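Lactococcal prophage ps3 protein 05 (Staphylococcus epidermidis ATCC 12228, PDB 3G8W) is a probable acetyltransferase of the GNAT family, expected to transfer an acetyl group from acetyl-CoA to an acceptor that is not known. Local coordinates at residues 70-75 with 104-109. Sequence-based numbering, arbitrary orientation.
Sequences CTLKQM and NHIIQY
Ile106 meets Cys70 and Leu72 where helix 96-112 lies on strand 65-74, and its side chain can be followed branch by branch. From CB, which faces the strand, the chain forks. The CG2 methyl, anti to the backbone N, lies against Leu72, with Ile106 CG2 3.9 Å from Leu72 CD2. The other branch, CG1, stands anti to the carbonyl carbon (chi1 -64°) and extends on (chi2 -176°), so that CD1 is delivered to the earlier end of the strand segment. There Ile106 CD1 touches Cys70 CB at 3.4 Å, with Cys70 SG and Cys70 O a little farther from the same methyl. One isoleucine thus spans two successive residues on the helix-facing side of the strand, while Thr71 between them turns its side chain from the helix and packs on Trp55 and Ile57 of strand 55-62. Leu72 and Ile106 run antiparallel alongside each other, so their touch is between methyl branches. The same Leu72 CD2 methyl also meets the rim of the Tyr109 ring, almost level with it, 3.9 Å from Tyr109 CD1. That ring packs edge-to-face with Phe58 on the neighbouring strand, and Leu86 of strand 83-91 touches Cys70, Leu72 and Ile106. No hydrogen bond links the two segments; the contact is apolar and largely buried. The short axes run nearly parallel, 20° apart and 10.1 Å at closest approach, the usual spacing of a helix laid along a sheet. Helix 96-112 joins strand 83-91 to the parallel strand 117-123, the beta-alpha-beta crossover of the GNAT fold.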
loop_
_atom_site.group_PDB
_atom_site.type_symbol
_atom_site.label_atom_id
_atom_site.label_comp_id
_atom_site.label_asym_id
_atom_site.label_seq_id
_atom_site.Cartn_x
_atom_site.Cartn_y
_atom_site.Cartn_z
ATOM N N CYS B 70 3.381 -10.543 14.680
ATOM C CA CYS B 70 3.726 -9.743 13.521
ATOM C C CYS B 70 2.771 -9.996 12.371
ATOM O O CYS B 70 2.392 -11.136 12.141
ATOM C CB CYS B 70 5.139 -10.065 13.092
ATOM S SG CYS B 70 5.745 -8.886 11.929
ATOM N N THR B 71 2.380 -8.947 11.651
ATOM C CA THR B 71 1.488 -9.116 10.495
ATOM C C THR B 71 2.213 -9.235 9.163
ATOM O O THR B 71 3.121 -8.477 8.871
ATOM C CB THR B 71 0.464 -7.975 10.370
ATOM O OG1 THR B 71 -0.491 -8.086 11.418
ATOM C CG2 THR B 71 -0.283 -8.064 9.063
ATOM N N LEU B 72 1.779 -10.187 8.349
ATOM C CA LEU B 72 2.188 -10.227 6.954
ATOM C C LEU B 72 1.016 -9.833 6.073
ATOM O O LEU B 72 -0.040 -10.505 6.062
ATOM C CB LEU B 72 2.720 -11.609 6.568
ATOM C CG LEU B 72 3.548 -11.603 5.283
ATOM C CD1 LEU B 72 4.634 -10.530 5.329
ATOM C CD2 LEU B 72 4.153 -12.974 5.022
ATOM N N LYS B 73 1.196 -8.735 5.353
ATOM C CA LYS B 73 0.171 -8.251 4.433
ATOM C C LYS B 73 0.726 -8.352 3.029
ATOM O O LYS B 73 1.593 -7.588 2.632
ATOM C CB LYS B 73 -0.248 -6.810 4.778
ATOM C CG LYS B 73 -1.596 -6.376 4.214
ATOM C CD LYS B 73 -1.539 -5.902 2.741
ATOM C CE LYS B 73 -2.971 -5.936 2.100
ATOM N NZ LYS B 73 -3.035 -5.733 0.597
ATOM N N GLN B 74 0.263 -9.347 2.298
ATOM C CA GLN B 74 0.662 -9.526 0.918
ATOM C C GLN B 74 -0.221 -8.621 0.049
ATOM O O GLN B 74 -1.367 -8.361 0.387
ATOM C CB GLN B 74 0.531 -10.990 0.540
ATOM C CG GLN B 74 1.161 -11.336 -0.763
ATOM C CD GLN B 74 0.853 -12.746 -1.191
ATOM O OE1 GLN B 74 0.199 -13.504 -0.472
ATOM N NE2 GLN B 74 1.323 -13.114 -2.368
HETATM N N MSE B 75 0.310 -8.109 -1.051
HETATM C CA MSE B 75 -0.409 -7.080 -1.784
HETATM C C MSE B 75 -1.265 -7.790 -2.753
HETATM O O MSE B 75 -0.782 -8.140 -3.823
HETATM C CB MSE B 75 0.539 -6.206 -2.601
HETATM C CG MSE B 75 1.884 -6.019 -2.015
HETATM SE SE MSE B 75 1.960 -4.209 -1.441
HETATM C CE MSE B 75 2.685 -3.306 -3.022
ATOM N N ASN B 104 11.956 -14.927 11.316
ATOM C CA ASN B 104 12.373 -16.066 10.519
ATOM C C ASN B 104 11.248 -16.980 10.067
ATOM O O ASN B 104 11.232 -17.384 8.912
ATOM C CB ASN B 104 13.446 -16.859 11.228
ATOM C CG ASN B 104 14.857 -16.395 10.868
ATOM O OD1 ASN B 104 15.807 -17.159 11.025
ATOM N ND2 ASN B 104 15.007 -15.161 10.379
ATOM N N HIS B 105 10.303 -17.286 10.953
ATOM C CA HIS B 105 9.165 -18.132 10.595
ATOM C C HIS B 105 8.438 -17.425 9.464
ATOM O O HIS B 105 8.103 -18.034 8.437
ATOM C CB HIS B 105 8.224 -18.315 11.797
ATOM C CG HIS B 105 7.101 -19.286 11.567
ATOM N ND1 HIS B 105 6.013 -19.001 10.765
ATOM C CD2 HIS B 105 6.878 -20.525 12.065
ATOM C CE1 HIS B 105 5.184 -20.031 10.756
ATOM N NE2 HIS B 105 5.683 -20.965 11.543
ATOM N N ILE B 106 8.233 -16.120 9.641
ATOM C CA ILE B 106 7.460 -15.346 8.686
ATOM C C ILE B 106 8.174 -15.312 7.350
ATOM O O ILE B 106 7.530 -15.343 6.315
ATOM C CB ILE B 106 7.117 -13.934 9.198
ATOM C CG1 ILE B 106 6.204 -14.018 10.437
ATOM C CG2 ILE B 106 6.469 -13.122 8.094
ATOM C CD1 ILE B 106 5.734 -12.653 10.956
ATOM N N ILE B 107 9.499 -15.294 7.368
ATOM C CA ILE B 107 10.239 -15.354 6.117
ATOM C C ILE B 107 10.017 -16.695 5.426
ATOM O O ILE B 107 9.745 -16.739 4.219
ATOM C CB ILE B 107 11.733 -15.050 6.294
ATOM C CG1 ILE B 107 11.915 -13.578 6.685
ATOM C CG2 ILE B 107 12.470 -15.309 5.003
ATOM C CD1 ILE B 107 13.347 -13.179 6.952
ATOM N N GLN B 108 10.084 -17.781 6.190
ATOM C CA GLN B 108 9.911 -19.099 5.605
ATOM C C GLN B 108 8.538 -19.247 4.968
ATOM O O GLN B 108 8.410 -19.844 3.901
ATOM C CB GLN B 108 10.160 -20.213 6.622
ATOM C CG GLN B 108 10.526 -21.572 5.981
ATOM C CD GLN B 108 11.753 -21.480 5.055
ATOM O OE1 GLN B 108 12.594 -20.580 5.191
ATOM N NE2 GLN B 108 11.853 -22.410 4.112
ATOM N N TYR B 109 7.523 -18.696 5.626
ATOM C CA TYR B 109 6.173 -18.704 5.104
ATOM C C TYR B 109 6.084 -17.917 3.782
ATOM O O TYR B 109 5.451 -18.376 2.811
ATOM C CB TYR B 109 5.219 -18.114 6.129
ATOM C CG TYR B 109 3.815 -17.964 5.595
ATOM C CD1 TYR B 109 3.376 -16.750 5.040
ATOM C CD2 TYR B 109 2.919 -19.052 5.619
ATOM C CE1 TYR B 109 2.079 -16.619 4.547
ATOM C CE2 TYR B 109 1.625 -18.934 5.128
ATOM C CZ TYR B 109 1.212 -17.721 4.601
ATOM O OH TYR B 109 -0.068 -17.616 4.122
#